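Local coordinates for cupin domain-containing protein (Rhodopseudomonas palustris, PDB 3LAG) that is of unknown function but folds as a cupin and binds a nickel ion through a cluster of histidines, at residues 13-24 with 85-96. Sequence-based numbering, arbitrary orientation.
Sequences DNDEVRVTEWRL and AEIVFLEIELKA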
ATOM      1  N   ASP B  13      -9.286  -2.076  -9.041  1.00  6.58           N
ATOM      2  CA  ASP B  13      -9.879  -0.911  -9.665  1.00  6.38           C
ATOM      3  C   ASP B  13     -11.387  -0.971  -9.453  1.00  7.55           C
ATOM      4  O   ASP B  13     -12.056  -1.897  -9.941  1.00  8.53           O
ATOM      5  CB  ASP B  13      -9.547  -0.853 -11.158  1.00  7.29           C
ATOM      6  CG  ASP B  13      -9.920   0.472 -11.788  1.00  8.05           C
ATOM      7  OD1 ASP B  13      -9.795   1.520 -11.108  1.00  8.71           O
ATOM      8  OD2 ASP B  13     -10.365   0.470 -12.960  1.00 10.14           O
ATOM      9  N   ASN B  14     -11.922   0.003  -8.721  1.00  8.12           N
ATOM     10  CA  ASN B  14     -13.347   0.032  -8.420  1.00  8.11           C
ATOM     11  C   ASN B  14     -13.837   1.469  -8.283  1.00  7.97           C
ATOM     12  O   ASN B  14     -13.108   2.413  -8.572  1.00  7.67           O
ATOM     13  CB  ASN B  14     -13.678  -0.842  -7.196  1.00  8.16           C
ATOM     14  CG  ASN B  14     -13.039  -0.340  -5.912  1.00  9.00           C
ATOM     15  OD1 ASN B  14     -12.986   0.848  -5.679  1.00  8.85           O
ATOM     16  ND2 ASN B  14     -12.568  -1.253  -5.070  1.00  8.94           N
ATOM     17  N   ASP B  15     -15.076   1.661  -7.858  1.00  8.62           N
ATOM     18  CA  ASP B  15     -15.643   3.002  -7.878  0.50  9.38           C
ATOM     19  C   ASP B  15     -15.009   3.935  -6.845  1.00  8.98           C
ATOM     20  O   ASP B  15     -15.219   5.148  -6.898  1.00 10.01           O
ATOM     21  CB  ASP B  15     -17.168   2.962  -7.713  0.50 11.24           C
ATOM     22  CG  ASP B  15     -17.599   2.700  -6.277  0.50 13.50           C
ATOM     23  OD1 ASP B  15     -16.938   1.897  -5.577  0.50 16.48           O
ATOM     24  OD2 ASP B  15     -18.597   3.307  -5.842  0.50 14.61           O
ATOM     25  N   GLU B  16     -14.227   3.377  -5.922  1.00  9.24           N
ATOM     26  CA  GLU B  16     -13.593   4.184  -4.882  0.50  9.18           C
ATOM     27  C   GLU B  16     -12.092   4.366  -5.084  1.00  8.90           C
ATOM     28  O   GLU B  16     -11.515   5.377  -4.661  1.00  8.96           O
ATOM     29  CB  GLU B  16     -13.820   3.571  -3.495  0.50 10.08           C
ATOM     30  CG  GLU B  16     -15.259   3.231  -3.169  0.50 12.46           C
ATOM     31  CD  GLU B  16     -16.159   4.447  -3.107  0.50 15.36           C
ATOM     32  OE1 GLU B  16     -15.648   5.587  -3.029  0.50 15.87           O
ATOM     33  OE2 GLU B  16     -17.391   4.258  -3.141  0.50 17.33           O
ATOM     34  N   VAL B  17     -11.446   3.402  -5.724  1.00  8.18           N
ATOM     35  CA  VAL B  17     -10.007   3.398  -5.683  1.00  8.21           C
ATOM     36  C   VAL B  17      -9.392   2.629  -6.847  1.00  7.93           C
ATOM     37  O   VAL B  17      -9.993   1.706  -7.387  1.00  8.09           O
ATOM     38  CB  VAL B  17      -9.554   2.762  -4.331  1.00  8.82           C
ATOM     39  CG1 VAL B  17      -9.904   1.278  -4.269  1.00 10.13           C
ATOM     40  CG2 VAL B  17      -8.078   2.969  -4.079  1.00  9.82           C
ATOM     41  N   ARG B  18      -8.187   3.032  -7.227  1.00  6.92           N
ATOM     42  CA  ARG B  18      -7.355   2.246  -8.128  1.00  7.72           C
ATOM     43  C   ARG B  18      -5.981   2.040  -7.513  1.00  8.98           C
ATOM     44  O   ARG B  18      -5.346   3.005  -7.081  1.00 11.37           O
ATOM     45  CB  ARG B  18      -7.183   2.948  -9.464  1.00  7.98           C
ATOM     46  CG  ARG B  18      -6.329   2.150 -10.441  1.00 10.58           C
ATOM     47  CD  ARG B  18      -6.274   2.821 -11.780  1.00 15.08           C
ATOM     48  NE  ARG B  18      -7.504   2.574 -12.520  1.00 16.15           N
ATOM     49  CZ  ARG B  18      -7.656   2.799 -13.819  1.00 19.52           C
ATOM     50  NH1 ARG B  18      -6.653   3.289 -14.534  1.00 22.45           N
ATOM     51  NH2 ARG B  18      -8.815   2.532 -14.405  1.00 19.68           N
ATOM     52  N   VAL B  19      -5.523   0.793  -7.504  1.00  7.32           N
ATOM     53  CA  VAL B  19      -4.212   0.432  -6.976  1.00  7.18           C
ATOM     54  C   VAL B  19      -3.362  -0.121  -8.109  1.00  7.82           C
ATOM     55  O   VAL B  19      -3.728  -1.122  -8.719  1.00  7.91           O
ATOM     56  CB  VAL B  19      -4.322  -0.603  -5.847  1.00  8.00           C
ATOM     57  CG1 VAL B  19      -2.945  -0.913  -5.320  1.00  9.05           C
ATOM     58  CG2 VAL B  19      -5.208  -0.079  -4.724  1.00  9.64           C
ATOM     59  N   THR B  20      -2.252   0.557  -8.395  1.00  7.41           N
ATOM     60  CA  THR B  20      -1.331   0.158  -9.452  1.00  7.77           C
ATOM     61  C   THR B  20       0.045  -0.123  -8.890  1.00  7.34           C
ATOM     62  O   THR B  20       0.608   0.692  -8.158  1.00  7.89           O
ATOM     63  CB  THR B  20      -1.182   1.263 -10.516  1.00  8.08           C
ATOM     64  OG1 THR B  20      -2.479   1.634 -10.994  1.00  8.69           O
ATOM     65  CG2 THR B  20      -0.335   0.793 -11.694  1.00  8.83           C
ATOM     66  N   GLU B  21       0.576  -1.287  -9.240  1.00  7.46           N
ATOM     67  CA  GLU B  21       1.953  -1.633  -8.928  0.50  8.15           C
ATOM     68  C   GLU B  21       2.865  -1.144 -10.044  1.00  7.83           C
ATOM     69  O   GLU B  21       2.680  -1.506 -11.209  1.00  7.99           O
ATOM     70  CB  GLU B  21       2.093  -3.146  -8.777  0.50  8.89           C
ATOM     71  CG  GLU B  21       3.502  -3.610  -8.489  0.50 11.90           C
ATOM     72  CD  GLU B  21       3.581  -5.118  -8.390  0.50 14.74           C
ATOM     73  OE1 GLU B  21       2.564  -5.785  -8.685  0.50 15.75           O
ATOM     74  OE2 GLU B  21       4.647  -5.639  -8.010  0.50 14.62           O
ATOM     75  N   TRP B  22       3.846  -0.321  -9.678  1.00  6.83           N
ATOM     76  CA  TRP B  22       4.837   0.187 -10.620  1.00  6.96           C
ATOM     77  C   TRP B  22       6.174  -0.492 -10.390  1.00  7.11           C
ATOM     78  O   TRP B  22       6.649  -0.576  -9.261  1.00  7.56           O
ATOM     79  CB  TRP B  22       4.998   1.711 -10.481  1.00  7.52           C
ATOM     80  CG  TRP B  22       3.825   2.453 -11.032  1.00  7.78           C
ATOM     81  CD1 TRP B  22       2.728   2.903 -10.346  1.00  7.93           C
ATOM     82  CD2 TRP B  22       3.609   2.806 -12.401  1.00  8.65           C
ATOM     83  NE1 TRP B  22       1.846   3.520 -11.206  1.00  9.52           N
ATOM     84  CE2 TRP B  22       2.369   3.481 -12.472  1.00  9.45           C
ATOM     85  CE3 TRP B  22       4.350   2.624 -13.576  1.00  9.79           C
ATOM     86  CZ2 TRP B  22       1.851   3.965 -13.671  1.00 11.23           C
ATOM     87  CZ3 TRP B  22       3.834   3.111 -14.768  1.00 12.09           C
ATOM     88  CH2 TRP B  22       2.597   3.776 -14.806  1.00 11.74           C
ATOM     89  N   ARG B  23       6.764  -0.986 -11.473  1.00  7.06           N
ATOM     90  CA  ARG B  23       8.099  -1.571 -11.432  1.00  8.39           C
ATOM     91  C   ARG B  23       8.956  -0.867 -12.460  1.00  8.04           C
ATOM     92  O   ARG B  23       8.645  -0.868 -13.655  1.00  8.76           O
ATOM     93  CB  ARG B  23       8.045  -3.072 -11.723  1.00 10.27           C
ATOM     94  CG  ARG B  23       7.447  -3.858 -10.590  1.00 11.22           C
ATOM     95  CD  ARG B  23       7.406  -5.353 -10.882  1.00 13.72           C
ATOM     96  NE  ARG B  23       7.023  -6.097  -9.689  1.00 16.37           N
ATOM     97  CZ  ARG B  23       7.881  -6.579  -8.796  1.00 18.23           C
ATOM     98  NH1 ARG B  23       9.189  -6.421  -8.952  1.00 16.60           N
ATOM     99  NH2 ARG B  23       7.427  -7.240  -7.745  1.00 21.97           N
ATOM    100  N   LEU B  24      10.032  -0.250 -11.991  1.00  7.01           N
ATOM    101  CA  LEU B  24      10.938   0.477 -12.868  1.00  7.43           C
ATOM    102  C   LEU B  24      12.301  -0.187 -12.882  1.00  7.80           C
ATOM    103  O   LEU B  24      13.071  -0.076 -11.922  1.00  7.28           O
ATOM    104  CB  LEU B  24      11.077   1.938 -12.440  1.00  8.23           C
ATOM    105  CG  LEU B  24      10.037   2.899 -13.009  1.00 11.03           C
ATOM    106  CD1 LEU B  24       8.676   2.667 -12.390  1.00 11.51           C
ATOM    107  CD2 LEU B  24      10.500   4.326 -12.778  1.00 13.75           C
ATOM    108  N   ALA B  85      19.230  -0.501  -9.039  1.00  8.60           N
ATOM    109  CA  ALA B  85      18.257  -1.410  -8.432  1.00  9.79           C
ATOM    110  C   ALA B  85      16.852  -1.154  -8.966  1.00  9.29           C
ATOM    111  O   ALA B  85      16.458  -0.010  -9.177  1.00  8.98           O
ATOM    112  CB  ALA B  85      18.266  -1.248  -6.925  1.00  9.98           C
ATOM    113  N   GLU B  86      16.093  -2.223  -9.173  1.00  8.98           N
ATOM    114  CA  GLU B  86      14.697  -2.087  -9.547  1.00  8.95           C
ATOM    115  C   GLU B  86      13.972  -1.256  -8.495  1.00  7.74           C
ATOM    116  O   GLU B  86      14.173  -1.442  -7.292  1.00  8.06           O
ATOM    117  CB  GLU B  86      14.038  -3.463  -9.660  1.00 10.14           C
ATOM    118  CG  GLU B  86      12.610  -3.413 -10.212  1.00 11.20           C
ATOM    119  CD  GLU B  86      11.896  -4.762 -10.173  1.00 15.15           C
ATOM    120  OE1 GLU B  86      12.366  -5.665  -9.452  1.00 18.35           O
ATOM    121  OE2 GLU B  86      10.855  -4.920 -10.856  1.00 15.30           O
ATOM    122  N   ILE B  87      13.144  -0.322  -8.953  1.00  7.49           N
ATOM    123  CA  ILE B  87      12.297   0.471  -8.073  1.00  7.09           C
ATOM    124  C   ILE B  87      10.888  -0.107  -8.117  1.00  7.20           C
ATOM    125  O   ILE B  87      10.387  -0.415  -9.195  1.00  7.27           O
ATOM    126  CB  ILE B  87      12.296   1.951  -8.527  1.00  7.48           C
ATOM    127  CG1 ILE B  87      13.637   2.604  -8.166  1.00  7.87           C
ATOM    128  CG2 ILE B  87      11.115   2.704  -7.927  1.00  8.84           C
ATOM    129  CD1 ILE B  87      13.799   4.004  -8.731  1.00  8.38           C
ATOM    130  N   VAL B  88      10.262  -0.283  -6.954  1.00  6.88           N
ATOM    131  CA  VAL B  88       8.926  -0.859  -6.886  1.00  7.38           C
ATOM    132  C   VAL B  88       8.091  -0.106  -5.872  1.00  6.53           C
ATOM    133  O   VAL B  88       8.496   0.092  -4.733  1.00  6.52           O
ATOM    134  CB  VAL B  88       8.959  -2.338  -6.475  1.00  9.13           C
ATOM    135  CG1 VAL B  88       7.561  -2.936  -6.581  1.00 10.30           C
ATOM    136  CG2 VAL B  88       9.954  -3.119  -7.341  1.00 11.29           C
ATOM    137  N   PHE B  89       6.911   0.327  -6.300  1.00  6.35           N
ATOM    138  CA  PHE B  89       5.984   0.989  -5.400  1.00  6.39           C
ATOM    139  C   PHE B  89       4.566   0.778  -5.885  1.00  6.06           C
ATOM    140  O   PHE B  89       4.337   0.545  -7.074  1.00  6.79           O
ATOM    141  CB  PHE B  89       6.283   2.491  -5.267  1.00  6.56           C
ATOM    142  CG  PHE B  89       6.239   3.242  -6.564  1.00  7.05           C
ATOM    143  CD1 PHE B  89       5.089   3.905  -6.970  1.00  7.76           C
ATOM    144  CD2 PHE B  89       7.369   3.336  -7.360  1.00  7.75           C
ATOM    145  CE1 PHE B  89       5.059   4.611  -8.165  1.00  9.85           C
ATOM    146  CE2 PHE B  89       7.340   4.044  -8.557  1.00 10.05           C
ATOM    147  CZ  PHE B  89       6.182   4.682  -8.951  1.00 10.20           C
ATOM    148  N   LEU B  90       3.627   0.839  -4.952  1.00  6.40           N
ATOM    149  CA  LEU B  90       2.214   0.868  -5.285  1.00  7.04           C
ATOM    150  C   LEU B  90       1.729   2.303  -5.212  1.00  7.33           C
ATOM    151  O   LEU B  90       2.155   3.089  -4.362  1.00  8.36           O
ATOM    152  CB  LEU B  90       1.393  -0.038  -4.352  1.00  8.95           C
ATOM    153  CG  LEU B  90       1.294  -1.515  -4.766  1.00 11.71           C
ATOM    154  CD1 LEU B  90       2.645  -2.177  -4.939  1.00 14.52           C
ATOM    155  CD2 LEU B  90       0.440  -2.290  -3.766  1.00 12.78           C
ATOM    156  N   GLU B  91       0.860   2.650  -6.143  1.00  7.84           N
ATOM    157  CA  GLU B  91       0.213   3.939  -6.139  1.00  9.05           C
ATOM    158  C   GLU B  91      -1.282   3.722  -6.010  1.00  7.72           C
ATOM    159  O   GLU B  91      -1.894   2.986  -6.792  1.00  8.33           O
ATOM    160  CB  GLU B  91       0.521   4.649  -7.431  1.00 12.18           C
ATOM    161  CG  GLU B  91       0.634   6.125  -7.261  1.00 17.22           C
ATOM    162  CD  GLU B  91       1.429   6.748  -8.365  1.00 17.52           C
ATOM    163  OE1 GLU B  91       2.583   7.165  -8.113  1.00 18.37           O
ATOM    164  OE2 GLU B  91       0.895   6.796  -9.485  1.00 16.59           O
ATOM    165  N   ILE B  92      -1.860   4.379  -5.014  1.00  6.95           N
ATOM    166  CA  ILE B  92      -3.261   4.209  -4.674  0.50  7.42           C
ATOM    167  C   ILE B  92      -3.977   5.527  -4.954  1.00  6.90           C
ATOM    168  O   ILE B  92      -3.745   6.521  -4.270  1.00  7.27           O
ATOM    169  CB  ILE B  92      -3.423   3.793  -3.192  0.50  7.64           C
ATOM    170  CG1 ILE B  92      -2.655   2.492  -2.908  0.50  7.37           C
ATOM    171  CG2 ILE B  92      -4.891   3.622  -2.841  0.50  8.93           C
ATOM    172  CD1 ILE B  92      -1.246   2.686  -2.384  0.50  8.85           C
ATOM    173  N   GLU B  93      -4.811   5.535  -5.989  1.00  7.54           N
ATOM    174  CA  GLU B  93      -5.490   6.739  -6.445  1.00  7.93           C
ATOM    175  C   GLU B  93      -6.942   6.700  -6.004  1.00  6.70           C
ATOM    176  O   GLU B  93      -7.611   5.678  -6.138  1.00  8.75           O
ATOM    177  CB  GLU B  93      -5.420   6.832  -7.966  1.00  9.07           C
ATOM    178  CG  GLU B  93      -4.025   6.990  -8.517  1.00  9.63           C
ATOM    179  CD  GLU B  93      -4.027   6.983 -10.024  1.00 10.66           C
ATOM    180  OE1 GLU B  93      -4.108   5.879 -10.608  1.00 12.34           O
ATOM    181  OE2 GLU B  93      -3.962   8.075 -10.625  1.00 10.09           O
ATOM    182  N   LEU B  94      -7.431   7.827  -5.479  1.00  7.95           N
ATOM    183  CA  LEU B  94      -8.810   7.911  -4.984  1.00  8.26           C
ATOM    184  C   LEU B  94      -9.735   8.526  -6.033  1.00  8.79           C
ATOM    185  O   LEU B  94      -9.398   9.555  -6.646  1.00 11.12           O
ATOM    186  CB  LEU B  94      -8.897   8.723  -3.686  1.00  8.93           C
ATOM    187  CG  LEU B  94      -8.168   8.136  -2.476  1.00  9.46           C
ATOM    188  CD1 LEU B  94      -8.384   6.622  -2.417  1.00 10.05           C
ATOM    189  CD2 LEU B  94      -6.670   8.472  -2.503  1.00  9.61           C
ATOM    190  N   LYS B  95     -10.895   7.907  -6.233  1.00 10.30           N
ATOM    191  CA  LYS B  95     -11.868   8.389  -7.211  1.00 11.38           C
ATOM    192  C   LYS B  95     -12.910   9.258  -6.541  1.00 11.07           C
ATOM    193  O   LYS B  95     -13.103   9.175  -5.342  1.00 12.38           O
ATOM    194  CB  LYS B  95     -12.549   7.220  -7.905  1.00 11.07           C
ATOM    195  CG  LYS B  95     -11.537   6.309  -8.540  1.00 11.89           C
ATOM    196  CD  LYS B  95     -12.187   5.300  -9.416  1.00 12.06           C
ATOM    197  CE  LYS B  95     -11.129   4.429 -10.035  1.00 11.02           C
ATOM    198  NZ  LYS B  95     -11.775   3.434 -10.895  1.00  9.71           N
ATOM    199  N   ALA B  96     -13.571  10.109  -7.314  1.00 12.15           N
ATOM    200  CA  ALA B  96     -14.715  10.846  -6.798  1.00 14.29           C
ATOM    201  C   ALA B  96     -15.949   9.953  -6.897  1.00 17.55           C
ATOM    202  O   ALA B  96     -16.060   9.163  -7.828  1.00 19.39           O
ATOM    203  CB  ALA B  96     -14.906  12.128  -7.588  1.00 14.23           C
TER
HETATM  204  O   HOH W   1     -16.349   6.527  -8.986  1.00 12.84           O
HETATM  205  O   HOH W   2     -12.198   7.535  -2.912  1.00 11.65           O
HETATM  206  O   HOH W   3     -15.225   8.009  -3.868  1.00 29.00           O
HETATM  207  O   HOH W   4      -3.284   3.686  -9.412  1.00 12.62           O
HETATM  208  O   HOH W   5      -0.580   4.924 -10.536  1.00 14.26           O
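Strands 17-24 and 87-94 pair antiparallel, V17 facing L94 at one end and L24 facing I87 at the other, with backbone hydrogen bonds running both ways at R18/E93, T20/E91, W22/F89 and L24/I87. On the face carrying W22, F89 and E91, the CB of W22 sits over the face of the F89 ring, 3.7 Å from its centroid, a CH-pi contact. F89 takes chi1 58°, which places CG between its backbone N and carbonyl carbon and swings the ring beneath W22; the two aromatic planes are nearly parallel but slid apart, so they barely overlap. W22 NE1 and E91 OE2 are 3.8 Å apart, too far for a direct hydrogen bond; a water in the indole plane spans them, accepting from NE1 and donating to the buried carboxylate. Toward the V17 end the other face is apolar: V19 CG1 meets L90 CD2 at 4.0 Å, and V17 packs on L94 and V19 on S68 of the second subunit; farther along it carries E21 and R23. At the turn end the extended K95 chain brings NZ into a salt bridge with D13 OD1 (2.8 Å) and a hydrogen bond to the backbone N14 O (2.9 Å), work suited to a long chain ending in a cation with several N-H donors. R18 grips D13 side-on, its NE reaching OD1 from the carboxylate face opposite K95 NZ. Replacing K95 by an alanine would probably take one of the two cations from D13 OD1 and the amine donor from N14 O. At the other end, R23 NH1 forms a salt bridge with E86 OE2 at 2.9 Å, with V88 CG1 over the guanidinium. Here the pair forms part of the wall of the cupin beta-barrel, which holds nickel on H33, H35 and H77, the nearest atom of the E91 side chain about 4 Å from the metal.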